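Local coordinates for protein polyhedrin (Simulium ubiquitum cypovirus, PDB 5A9A) that forms the crystalline lattice of the viral occlusion bodies (polyhedra) of an insect cypovirus, and binds UTP in these crystals, at residues S76-N84 against D93-E101; K34-K43 against F100-N111. All coordinates share one frame; numbering follows the deposited sequence.

Overall arrangement
From the N terminus the chain runs through helix 11-25 before laying down strand 34-41, pairs it with strand 47-54, adds strand 57-62 to the second sheet and then runs into helix 76-87. Contact 1 closes a short loop of eight residues, folding 93-101 back onto that helix. Contact 2 closes a much longer one of 56 residues by bringing strand 105-111 alongside strand 34-41, and the short loop lies wholly within the long one. The two contacts share F100 and E101, their centres lie about 21 Å apart, and a salt bridge from E98 to K43 joins them. Together they tie the UTP pocket to the central sheet.

Contact 1 (S76-N84 against D93-E101); sequences SNRHKEFEN and DSHHPELFE. With UTP (uridine 5'-triphosphate), chain B.
O4 of the UTP uracil is gripped from both segments: H79 NE2 on the helix donates to it at 2.8 Å, and E101 N in the loop adds a weak bond. The oxygen sits at the edge of the H79 ring, near its plane, and the ring's rotation is fixed from its other nitrogen, where ND1 bonds to D71. E101 completes this corner, its side chain crossing that of H79 at about a right angle, with the carboxylate and imidazole planes 62° apart and OE1 3.4 Å from H79 CE1; that same OE1 takes hydrogen bonds from the backbone N of M70 and D71. L99 links base and helix. Its CG stands over the centre of the F82 ring, a CH-pi contact 3.5 Å from the centroid, while its CD2 reaches UTP N3 at 3.4 Å. The F82 ring edge is turned to the carbonyl oxygens of H96 and P97. R78 is extended as far as CD and then bends (chi3 -52°), which lays one face of its guanidinium against the ribose; NH2 also makes a weak bond to UTP O3B. Beyond it, H96 NE2 donates to UTP O3G at 2.9 Å, almost straight at 172°. Away from the nucleotide, D93 N bonds to E81 OE1 at 2.8 Å, arriving from above the carboxylate plane, and a water joins R78 O to S94 OG. H79, L99 and E101 meet the base, R78 the sugar and a phosphate oxygen, and H96 the terminal phosphate, in a nucleotide-binding pocket built from one helix and the loop that follows it.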
loop_
_atom_site.group_PDB
_atom_site.type_symbol
_atom_site.label_atom_id
_atom_site.label_comp_id
_atom_site.label_asym_id
_atom_site.label_seq_id
_atom_site.Cartn_x
_atom_site.Cartn_y
_atom_site.Cartn_z
ATOM N N SER A 76 -6.895 18.318 -14.351
ATOM C CA SER A 76 -7.567 17.587 -13.281
ATOM C C SER A 76 -9.084 17.587 -13.456
ATOM O O SER A 76 -9.741 16.570 -13.238
ATOM C CB SER A 76 -7.196 18.172 -11.914
ATOM O OG SER A 76 -7.777 19.450 -11.708
ATOM N N ASN A 77 -9.636 18.727 -13.858
ATOM C CA ASN A 77 -11.081 18.857 -14.012
ATOM C C ASN A 77 -11.579 17.981 -15.156
ATOM O O ASN A 77 -12.570 17.262 -15.021
ATOM C CB ASN A 77 -11.462 20.315 -14.263
ATOM C CG ASN A 77 -12.814 20.673 -13.675
ATOM O OD1 ASN A 77 -12.915 21.022 -12.497
ATOM N ND2 ASN A 77 -13.860 20.589 -14.490
ATOM N N ARG A 78 -10.881 18.051 -16.285
ATOM C CA ARG A 78 -11.197 17.216 -17.434
ATOM C C ARG A 78 -11.171 15.740 -17.052
ATOM O O ARG A 78 -12.052 14.971 -17.435
ATOM C CB ARG A 78 -10.198 17.467 -18.564
ATOM C CG ARG A 78 -10.378 16.542 -19.757
ATOM C CD ARG A 78 -9.374 16.850 -20.855
ATOM N NE ARG A 78 -9.374 18.267 -21.207
ATOM C CZ ARG A 78 -10.290 18.851 -21.972
ATOM N NH1 ARG A 78 -11.300 18.146 -22.468
ATOM N NH2 ARG A 78 -10.203 20.148 -22.237
ATOM N N HIS A 79 -10.153 15.349 -16.293
ATOM C CA HIS A 79 -9.974 13.950 -15.925
ATOM C C HIS A 79 -11.000 13.509 -14.882
ATOM O O HIS A 79 -11.475 12.374 -14.911
ATOM C CB HIS A 79 -8.546 13.710 -15.433
ATOM C CG HIS A 79 -7.514 13.836 -16.511
ATOM N ND1 HIS A 79 -6.168 13.973 -16.247
ATOM C CD2 HIS A 79 -7.635 13.840 -17.860
ATOM C CE1 HIS A 79 -5.505 14.060 -17.387
ATOM N NE2 HIS A 79 -6.373 13.983 -18.380
ATOM N N LYS A 80 -11.346 14.409 -13.968
ATOM C CA LYS A 80 -12.391 14.127 -12.991
ATOM C C LYS A 80 -13.725 13.859 -13.682
ATOM O O LYS A 80 -14.416 12.890 -13.362
ATOM C CB LYS A 80 -12.557 15.291 -12.012
ATOM C CG LYS A 80 -13.696 15.084 -11.021
ATOM C CD LYS A 80 -13.808 16.234 -10.037
ATOM C CE LYS A 80 -14.474 17.446 -10.662
ATOM N NZ LYS A 80 -14.493 18.601 -9.723
ATOM N N GLU A 81 -14.089 14.724 -14.624
ATOM C CA GLU A 81 -15.377 14.613 -15.297
ATOM C C GLU A 81 -15.434 13.368 -16.172
ATOM O O GLU A 81 -16.460 12.692 -16.241
ATOM C CB GLU A 81 -15.656 15.856 -16.142
ATOM C CG GLU A 81 -15.769 17.135 -15.336
ATOM C CD GLU A 81 -16.827 17.047 -14.252
ATOM O OE1 GLU A 81 -17.693 16.146 -14.325
ATOM O OE2 GLU A 81 -16.793 17.882 -13.327
ATOM N N PHE A 82 -14.330 13.062 -16.845
ATOM C CA PHE A 82 -14.282 11.858 -17.660
ATOM C C PHE A 82 -14.437 10.638 -16.756
ATOM O O PHE A 82 -15.158 9.697 -17.083
ATOM C CB PHE A 82 -12.978 11.773 -18.455
ATOM C CG PHE A 82 -13.049 10.826 -19.621
ATOM C CD1 PHE A 82 -12.821 9.468 -19.448
ATOM C CD2 PHE A 82 -13.361 11.294 -20.889
ATOM C CE1 PHE A 82 -12.891 8.596 -20.521
ATOM C CE2 PHE A 82 -13.432 10.426 -21.966
ATOM C CZ PHE A 82 -13.197 9.076 -21.781
ATOM N N GLU A 83 -13.769 10.662 -15.607
ATOM C CA GLU A 83 -13.875 9.554 -14.664
ATOM C C GLU A 83 -15.312 9.396 -14.165
ATOM O O GLU A 83 -15.805 8.279 -14.017
ATOM C CB GLU A 83 -12.925 9.735 -13.478
ATOM C CG GLU A 83 -12.914 8.530 -12.549
ATOM C CD GLU A 83 -11.889 8.637 -11.442
ATOM O OE1 GLU A 83 -11.377 9.752 -11.192
ATOM O OE2 GLU A 83 -11.604 7.595 -10.815
ATOM N N ASN A 84 -15.982 10.514 -13.905
ATOM C CA ASN A 84 -17.385 10.475 -13.506
ATOM C C ASN A 84 -18.233 9.748 -14.541
ATOM O O ASN A 84 -18.979 8.823 -14.211
ATOM C CB ASN A 84 -17.941 11.887 -13.314
ATOM C CG ASN A 84 -17.614 12.469 -11.954
ATOM O OD1 ASN A 84 -17.378 11.738 -10.992
ATOM N ND2 ASN A 84 -17.614 13.797 -11.864
ATOM N N ASP A 93 -19.545 15.936 -16.455
ATOM C CA ASP A 93 -19.582 17.035 -17.410
ATOM C C ASP A 93 -18.420 16.846 -18.380
ATOM O O ASP A 93 -17.465 17.622 -18.397
ATOM C CB ASP A 93 -19.492 18.385 -16.693
ATOM C CG ASP A 93 -19.765 19.554 -17.616
ATOM O OD1 ASP A 93 -20.227 19.320 -18.753
ATOM O OD2 ASP A 93 -19.526 20.708 -17.203
ATOM N N SER A 94 -18.518 15.790 -19.181
ATOM C CA SER A 94 -17.449 15.381 -20.082
ATOM C C SER A 94 -17.981 15.359 -21.512
ATOM O O SER A 94 -19.054 14.815 -21.766
ATOM C CB SER A 94 -16.935 14.000 -19.665
ATOM O OG SER A 94 -15.996 13.484 -20.589
ATOM N N HIS A 95 -17.230 15.944 -22.443
ATOM C CA HIS A 95 -17.764 16.234 -23.772
ATOM C C HIS A 95 -17.093 15.487 -24.923
ATOM O O HIS A 95 -17.386 15.774 -26.080
ATOM C CB HIS A 95 -17.652 17.734 -24.064
ATOM C CG HIS A 95 -17.936 18.607 -22.882
ATOM N ND1 HIS A 95 -17.170 19.711 -22.575
ATOM C CD2 HIS A 95 -18.907 18.547 -21.939
ATOM C CE1 HIS A 95 -17.651 20.288 -21.488
ATOM N NE2 HIS A 95 -18.704 19.602 -21.083
ATOM N N HIS A 96 -16.197 14.549 -24.627
ATOM C CA HIS A 96 -15.520 13.805 -25.689
ATOM C C HIS A 96 -15.530 12.309 -25.404
ATOM O O HIS A 96 -15.397 11.895 -24.254
ATOM C CB HIS A 96 -14.074 14.283 -25.853
ATOM C CG HIS A 96 -13.948 15.748 -26.140
ATOM N ND1 HIS A 96 -14.343 16.308 -27.336
ATOM C CD2 HIS A 96 -13.459 16.764 -25.393
ATOM C CE1 HIS A 96 -14.112 17.608 -27.307
ATOM N NE2 HIS A 96 -13.577 17.911 -26.138
ATOM N N PRO A 97 -15.688 11.489 -26.458
ATOM C CA PRO A 97 -15.719 10.036 -26.263
ATOM C C PRO A 97 -14.437 9.476 -25.651
ATOM O O PRO A 97 -14.523 8.535 -24.863
ATOM C CB PRO A 97 -15.922 9.498 -27.682
ATOM C CG PRO A 97 -16.622 10.600 -28.398
ATOM C CD PRO A 97 -16.017 11.860 -27.845
ATOM N N GLU A 98 -13.281 10.039 -25.991
ATOM C CA GLU A 98 -12.014 9.515 -25.487
ATOM C C GLU A 98 -11.083 10.603 -24.952
ATOM O O GLU A 98 -11.148 11.761 -25.369
ATOM C CB GLU A 98 -11.300 8.720 -26.583
ATOM C CG GLU A 98 -12.051 7.484 -27.037
ATOM C CD GLU A 98 -11.294 6.690 -28.086
ATOM O OE1 GLU A 98 -10.065 6.872 -28.204
ATOM O OE2 GLU A 98 -11.931 5.876 -28.787
ATOM N N LEU A 99 -10.221 10.210 -24.019
ATOM C CA LEU A 99 -9.189 11.093 -23.500
ATOM C C LEU A 99 -7.901 10.900 -24.289
ATOM O O LEU A 99 -7.529 9.773 -24.618
ATOM C CB LEU A 99 -8.904 10.792 -22.026
ATOM C CG LEU A 99 -9.921 11.207 -20.962
ATOM C CD1 LEU A 99 -9.383 10.834 -19.588
ATOM C CD2 LEU A 99 -10.225 12.693 -21.026
ATOM N N PHE A 100 -7.226 12.002 -24.595
ATOM C CA PHE A 100 -5.886 11.942 -25.160
ATOM C C PHE A 100 -4.957 11.111 -24.271
ATOM O O PHE A 100 -4.065 10.427 -24.770
ATOM C CB PHE A 100 -5.309 13.354 -25.312
ATOM C CG PHE A 100 -5.901 14.142 -26.451
ATOM C CD1 PHE A 100 -6.459 13.508 -27.551
ATOM C CD2 PHE A 100 -5.890 15.526 -26.421
ATOM C CE1 PHE A 100 -6.997 14.243 -28.594
ATOM C CE2 PHE A 100 -6.426 16.266 -27.463
ATOM C CZ PHE A 100 -6.979 15.623 -28.549
ATOM N N GLU A 101 -5.174 11.164 -22.958
ATOM C CA GLU A 101 -4.216 10.600 -22.006
ATOM C C GLU A 101 -4.523 9.190 -21.502
ATOM O O GLU A 101 -3.841 8.694 -20.601
ATOM C CB GLU A 101 -4.063 11.519 -20.793
ATOM C CG GLU A 101 -3.292 12.795 -21.075
ATOM C CD GLU A 101 -2.698 13.400 -19.817
ATOM O OE1 GLU A 101 -2.705 12.721 -18.768
ATOM O OE2 GLU A 101 -2.224 14.554 -19.879
HETATM P PA UTP B . -9.428 22.518 -25.710
HETATM O O1A UTP B . -10.461 21.931 -26.640
HETATM O O2A UTP B . -8.069 22.909 -26.235
HETATM O O3A UTP B . -10.072 23.789 -24.961
HETATM O "O5'" UTP B . -9.194 21.481 -24.506
HETATM P PB UTP B . -11.635 23.853 -24.577
HETATM O O1B UTP B . -11.781 24.839 -23.445
HETATM O O2B UTP B . -12.424 24.038 -25.848
HETATM O O3B UTP B . -11.960 22.391 -23.986
HETATM P PG UTP B . -13.384 21.681 -24.239
HETATM O O1G UTP B . -14.226 22.774 -24.845
HETATM O O2G UTP B . -13.830 21.234 -22.873
HETATM O O3G UTP B . -13.031 20.553 -25.176
HETATM C "C5'" UTP B . -7.957 20.784 -24.367
HETATM C "C4'" UTP B . -8.039 19.450 -25.095
HETATM O "O4'" UTP B . -7.211 18.460 -24.479
HETATM C "C1'" UTP B . -7.773 17.179 -24.762
HETATM C "C2'" UTP B . -9.278 17.388 -24.830
HETATM O "O2'" UTP B . -9.876 16.627 -25.884
HETATM C "C3'" UTP B . -9.447 18.875 -25.093
HETATM O "O3'" UTP B . -10.070 19.095 -26.358
HETATM N N1 UTP B . -7.366 16.190 -23.759
HETATM C C6 UTP B . -6.309 16.430 -22.980
HETATM C C2 UTP B . -8.064 14.973 -23.633
HETATM O O2 UTP B . -9.045 14.742 -24.364
HETATM N N3 UTP B . -7.685 14.065 -22.730
HETATM C C4 UTP B . -6.630 14.290 -21.936
HETATM O O4 UTP B . -6.285 13.432 -21.096
HETATM C C5 UTP B . -5.921 15.480 -22.045
HETATM O O HOH W 1 -13.596 15.087 -19.900
#

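Contact 2 (K34-K43 against F100-N111); sequences KRVAIIFIYK and FEYPVAIMISAN. With UTP (uridine 5'-triphosphate), chain B.
Two neighbouring strands in the interior of the six-stranded antiparallel sheet meet here, with I39 and M107 near the middle of their run. I39 N donates to M107 O at 2.7 Å, nearly in line with the C=O, and M107 N returns the bond to I39 O. On the face carrying both side chains, M107 bends at its last torsion (chi3 -65°), swinging CE between its neighbours, 3.9 Å from I39 CG2 and 4.1 Å from I41 CD1. The other face is filled by V36, I38, F40, I106 and I108; I38 and I108 run side by side, with I38 CD1 3.8 Å from I108 CG2. The pair belongs to the beta-sandwich core of the cypovirus polyhedrin fold: strand 47-54 continues the sheet beyond 34-41 and strand 157-163 beyond 105-111, while helix 211-221 packs on the M107 side. At one end R35 O is held twice, by N111 N and by N111 ND2 at 3.2 Å, the donors approaching from opposite faces of its plane. ND2 gives its other hydrogen to S109 OG, and OD1 accepts from C224 N, so both ends of the buried amide are engaged. R35 itself forms salt bridges to D51 and to D127 of the third subunit. At the other end the pairing shifts, and I41 O is bonded by V104 N. P103 CB lies over one face of the Y42 ring, 4.1 Å from its centroid, a CH-pi contact. Past this point the chains part, and a water bridges the gap: it accepts from K43 N and donates to F100 O and Y102 O, where the chain leads on to the UTP site.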
loop_
_atom_site.group_PDB
_atom_site.type_symbol
_atom_site.label_atom_id
_atom_site.label_comp_id
_atom_site.label_asym_id
_atom_site.label_seq_id
_atom_site.Cartn_x
_atom_site.Cartn_y
_atom_site.Cartn_z
ATOM N N LYS A 34 12.515 -10.363 -7.600
ATOM C CA LYS A 34 11.801 -10.493 -8.865
ATOM C C LYS A 34 11.512 -9.087 -9.361
ATOM O O LYS A 34 11.322 -8.178 -8.553
ATOM C CB LYS A 34 10.491 -11.268 -8.685
ATOM C CG LYS A 34 10.670 -12.765 -8.440
ATOM C CD LYS A 34 11.173 -13.045 -7.033
ATOM C CE LYS A 34 11.560 -14.505 -6.854
ATOM N NZ LYS A 34 12.232 -14.729 -5.546
ATOM N N ARG A 35 11.479 -8.898 -10.677
ATOM C CA ARG A 35 11.317 -7.561 -11.238
ATOM C C ARG A 35 10.318 -7.532 -12.396
ATOM O O ARG A 35 10.428 -8.297 -13.355
ATOM C CB ARG A 35 12.674 -7.006 -11.680
ATOM C CG ARG A 35 12.671 -5.509 -11.963
ATOM C CD ARG A 35 14.079 -4.929 -11.935
ATOM N NE ARG A 35 14.073 -3.474 -12.075
ATOM C CZ ARG A 35 15.159 -2.732 -12.275
ATOM N NH1 ARG A 35 16.354 -3.303 -12.373
ATOM N NH2 ARG A 35 15.051 -1.415 -12.387
ATOM N N VAL A 36 9.339 -6.641 -12.284
ATOM C CA VAL A 36 8.283 -6.514 -13.279
ATOM C C VAL A 36 8.191 -5.075 -13.768
ATOM O O VAL A 36 8.162 -4.136 -12.967
ATOM C CB VAL A 36 6.912 -6.915 -12.690
ATOM C CG1 VAL A 36 5.775 -6.462 -13.601
ATOM C CG2 VAL A 36 6.849 -8.414 -12.456
ATOM N N ALA A 37 8.155 -4.902 -15.085
ATOM C CA ALA A 37 7.922 -3.585 -15.666
ATOM C C ALA A 37 6.552 -3.537 -16.333
ATOM O O ALA A 37 6.287 -4.281 -17.282
ATOM C CB ALA A 37 9.013 -3.246 -16.672
ATOM N N ILE A 38 5.677 -2.679 -15.816
ATOM C CA ILE A 38 4.404 -2.400 -16.464
ATOM C C ILE A 38 4.598 -1.193 -17.369
ATOM O O ILE A 38 4.967 -0.116 -16.899
ATOM C CB ILE A 38 3.296 -2.064 -15.447
ATOM C CG1 ILE A 38 3.234 -3.116 -14.337
ATOM C CG2 ILE A 38 1.955 -1.943 -16.155
ATOM C CD1 ILE A 38 2.833 -4.503 -14.803
ATOM N N ILE A 39 4.355 -1.374 -18.664
ATOM C CA ILE A 39 4.579 -0.312 -19.637
ATOM C C ILE A 39 3.299 0.021 -20.396
ATOM O O ILE A 39 2.734 -0.835 -21.080
ATOM C CB ILE A 39 5.655 -0.719 -20.661
ATOM C CG1 ILE A 39 6.872 -1.306 -19.943
ATOM C CG2 ILE A 39 6.048 0.480 -21.516
ATOM C CD1 ILE A 39 7.840 -2.004 -20.866
ATOM N N PHE A 40 2.848 1.265 -20.276
ATOM C CA PHE A 40 1.680 1.727 -21.015
ATOM C C PHE A 40 2.107 2.469 -22.275
ATOM O O PHE A 40 3.096 3.200 -22.268
ATOM C CB PHE A 40 0.821 2.647 -20.147
ATOM C CG PHE A 40 0.201 1.963 -18.962
ATOM C CD1 PHE A 40 -1.013 1.303 -19.083
ATOM C CD2 PHE A 40 0.827 1.986 -17.727
ATOM C CE1 PHE A 40 -1.590 0.676 -17.991
ATOM C CE2 PHE A 40 0.257 1.361 -16.633
ATOM C CZ PHE A 40 -0.953 0.706 -16.765
ATOM N N ILE A 41 1.355 2.273 -23.353
ATOM C CA ILE A 41 1.582 2.998 -24.596
ATOM C C ILE A 41 0.459 4.006 -24.785
ATOM O O ILE A 41 -0.704 3.688 -24.541
ATOM C CB ILE A 41 1.610 2.050 -25.809
ATOM C CG1 ILE A 41 2.534 0.863 -25.532
ATOM C CG2 ILE A 41 2.052 2.806 -27.056
ATOM C CD1 ILE A 41 2.637 -0.113 -26.684
ATOM N N TYR A 42 0.803 5.213 -25.223
ATOM C CA TYR A 42 -0.181 6.288 -25.323
ATOM C C TYR A 42 -0.382 6.800 -26.746
ATOM O O TYR A 42 0.333 6.408 -27.670
ATOM C CB TYR A 42 0.203 7.426 -24.375
ATOM C CG TYR A 42 0.092 7.005 -22.931
ATOM C CD1 TYR A 42 1.148 6.371 -22.288
ATOM C CD2 TYR A 42 -1.083 7.203 -22.224
ATOM C CE1 TYR A 42 1.045 5.967 -20.975
ATOM C CE2 TYR A 42 -1.198 6.805 -20.908
ATOM C CZ TYR A 42 -0.132 6.187 -20.288
ATOM O OH TYR A 42 -0.245 5.780 -18.980
ATOM N N LYS A 43 -1.373 7.673 -26.907
ATOM C CA LYS A 43 -1.773 8.156 -28.221
ATOM C C LYS A 43 -0.743 9.099 -28.833
ATOM O O LYS A 43 -0.855 9.457 -30.004
ATOM C CB LYS A 43 -3.132 8.854 -28.135
ATOM C CG LYS A 43 -4.299 7.909 -27.883
ATOM C CD LYS A 43 -5.564 8.679 -27.539
ATOM C CE LYS A 43 -6.718 7.751 -27.194
ATOM N NZ LYS A 43 -7.477 7.303 -28.393
ATOM N N PHE A 100 -7.226 12.002 -24.595
ATOM C CA PHE A 100 -5.886 11.942 -25.160
ATOM C C PHE A 100 -4.957 11.111 -24.271
ATOM O O PHE A 100 -4.065 10.427 -24.770
ATOM C CB PHE A 100 -5.309 13.354 -25.312
ATOM C CG PHE A 100 -5.901 14.142 -26.451
ATOM C CD1 PHE A 100 -6.459 13.508 -27.551
ATOM C CD2 PHE A 100 -5.890 15.526 -26.421
ATOM C CE1 PHE A 100 -6.997 14.243 -28.594
ATOM C CE2 PHE A 100 -6.426 16.266 -27.463
ATOM C CZ PHE A 100 -6.979 15.623 -28.549
ATOM N N GLU A 101 -5.174 11.164 -22.958
ATOM C CA GLU A 101 -4.216 10.600 -22.006
ATOM C C GLU A 101 -4.523 9.190 -21.502
ATOM O O GLU A 101 -3.841 8.694 -20.601
ATOM C CB GLU A 101 -4.063 11.519 -20.793
ATOM C CG GLU A 101 -3.292 12.795 -21.075
ATOM C CD GLU A 101 -2.698 13.400 -19.817
ATOM O OE1 GLU A 101 -2.705 12.721 -18.768
ATOM O OE2 GLU A 101 -2.224 14.554 -19.879
ATOM N N TYR A 102 -5.540 8.540 -22.053
ATOM C CA TYR A 102 -5.788 7.152 -21.688
ATOM C C TYR A 102 -5.025 6.248 -22.653
ATOM O O TYR A 102 -5.062 6.460 -23.862
ATOM C CB TYR A 102 -7.282 6.823 -21.698
ATOM C CG TYR A 102 -7.577 5.435 -21.177
ATOM C CD1 TYR A 102 -7.438 4.324 -21.994
ATOM C CD2 TYR A 102 -7.982 5.236 -19.864
ATOM C CE1 TYR A 102 -7.691 3.058 -21.524
ATOM C CE2 TYR A 102 -8.244 3.968 -19.384
ATOM C CZ TYR A 102 -8.095 2.883 -20.222
ATOM O OH TYR A 102 -8.351 1.615 -19.764
ATOM N N PRO A 103 -4.318 5.241 -22.118
ATOM C CA PRO A 103 -3.407 4.440 -22.945
ATOM C C PRO A 103 -4.119 3.588 -23.993
ATOM O O PRO A 103 -5.317 3.339 -23.884
ATOM C CB PRO A 103 -2.701 3.547 -21.918
ATOM C CG PRO A 103 -3.671 3.426 -20.802
ATOM C CD PRO A 103 -4.370 4.756 -20.728
ATOM N N VAL A 104 -3.369 3.150 -24.998
ATOM C CA VAL A 104 -3.918 2.325 -26.071
ATOM C C VAL A 104 -3.494 0.866 -25.933
ATOM O O VAL A 104 -4.023 -0.008 -26.622
ATOM C CB VAL A 104 -3.475 2.832 -27.463
ATOM C CG1 VAL A 104 -4.166 4.144 -27.798
ATOM C CG2 VAL A 104 -1.957 2.982 -27.530
ATOM N N ALA A 105 -2.540 0.601 -25.048
ATOM C CA ALA A 105 -2.043 -0.757 -24.864
ATOM C C ALA A 105 -1.165 -0.865 -23.625
ATOM O O ALA A 105 -0.667 0.141 -23.116
ATOM C CB ALA A 105 -1.264 -1.199 -26.096
ATOM N N ILE A 106 -0.981 -2.094 -23.150
ATOM C CA ILE A 106 -0.093 -2.368 -22.026
ATOM C C ILE A 106 0.920 -3.431 -22.423
ATOM O O ILE A 106 0.581 -4.396 -23.107
ATOM C CB ILE A 106 -0.856 -2.905 -20.801
ATOM C CG1 ILE A 106 -2.180 -2.165 -20.607
ATOM C CG2 ILE A 106 0.013 -2.801 -19.553
ATOM C CD1 ILE A 106 -3.073 -2.808 -19.563
ATOM N N MET A 107 2.163 -3.252 -21.995
ATOM C CA MET A 107 3.168 -4.294 -22.135
ATOM C C MET A 107 3.704 -4.632 -20.753
ATOM O O MET A 107 4.018 -3.736 -19.961
ATOM C CB MET A 107 4.307 -3.844 -23.048
ATOM C CG MET A 107 3.867 -3.497 -24.461
ATOM S SD MET A 107 5.260 -3.104 -25.534
ATOM C CE MET A 107 5.881 -1.618 -24.753
ATOM N N ILE A 108 3.802 -5.922 -20.455
ATOM C CA ILE A 108 4.299 -6.354 -19.157
ATOM C C ILE A 108 5.496 -7.283 -19.301
ATOM O O ILE A 108 5.395 -8.365 -19.884
ATOM C CB ILE A 108 3.208 -7.061 -18.337
ATOM C CG1 ILE A 108 1.991 -6.145 -18.179
ATOM C CG2 ILE A 108 3.751 -7.455 -16.970
ATOM C CD1 ILE A 108 0.872 -6.747 -17.357
ATOM N N SER A 109 6.628 -6.837 -18.769
ATOM C CA SER A 109 7.839 -7.639 -18.735
ATOM C C SER A 109 8.019 -8.197 -17.329
ATOM O O SER A 109 8.331 -7.457 -16.398
ATOM C CB SER A 109 9.045 -6.784 -19.121
ATOM O OG SER A 109 10.255 -7.495 -18.937
ATOM N N ALA A 110 7.810 -9.500 -17.178
ATOM C CA ALA A 110 7.940 -10.150 -15.878
ATOM C C ALA A 110 9.212 -10.985 -15.838
ATOM O O ALA A 110 9.434 -11.835 -16.699
ATOM C CB ALA A 110 6.726 -11.016 -15.598
ATOM N N ASN A 111 10.045 -10.745 -14.830
ATOM C CA ASN A 111 11.366 -11.359 -14.782
ATOM C C ASN A 111 11.718 -11.922 -13.414
ATOM O O ASN A 111 11.453 -11.298 -12.386
ATOM C CB ASN A 111 12.425 -10.338 -15.187
ATOM C CG ASN A 111 12.094 -9.650 -16.492
ATOM O OD1 ASN A 111 12.567 -10.051 -17.555
ATOM N ND2 ASN A 111 11.271 -8.607 -16.422
HETATM P PA UTP B . -9.428 22.518 -25.710
HETATM O O1A UTP B . -10.461 21.931 -26.640
HETATM O O2A UTP B . -8.069 22.909 -26.235
HETATM O O3A UTP B . -10.072 23.789 -24.961
HETATM O "O5'" UTP B . -9.194 21.481 -24.506
HETATM P PB UTP B . -11.635 23.853 -24.577
HETATM O O1B UTP B . -11.781 24.839 -23.445
HETATM O O2B UTP B . -12.424 24.038 -25.848
HETATM O O3B UTP B . -11.960 22.391 -23.986
HETATM P PG UTP B . -13.384 21.681 -24.239
HETATM O O1G UTP B . -14.226 22.774 -24.845
HETATM O O2G UTP B . -13.830 21.234 -22.873
HETATM O O3G UTP B . -13.031 20.553 -25.176
HETATM C "C5'" UTP B . -7.957 20.784 -24.367
HETATM C "C4'" UTP B . -8.039 19.450 -25.095
HETATM O "O4'" UTP B . -7.211 18.460 -24.479
HETATM C "C1'" UTP B . -7.773 17.179 -24.762
HETATM C "C2'" UTP B . -9.278 17.388 -24.830
HETATM O "O2'" UTP B . -9.876 16.627 -25.884
HETATM C "C3'" UTP B . -9.447 18.875 -25.093
HETATM O "O3'" UTP B . -10.070 19.095 -26.358
HETATM N N1 UTP B . -7.366 16.190 -23.759
HETATM C C6 UTP B . -6.309 16.430 -22.980
HETATM C C2 UTP B . -8.064 14.973 -23.633
HETATM O O2 UTP B . -9.045 14.742 -24.364
HETATM N N3 UTP B . -7.685 14.065 -22.730
HETATM C C4 UTP B . -6.630 14.290 -21.936
HETATM O O4 UTP B . -6.285 13.432 -21.096
HETATM C C5 UTP B . -5.921 15.480 -22.045
HETATM O O HOH W 2 -3.105 7.961 -24.728
#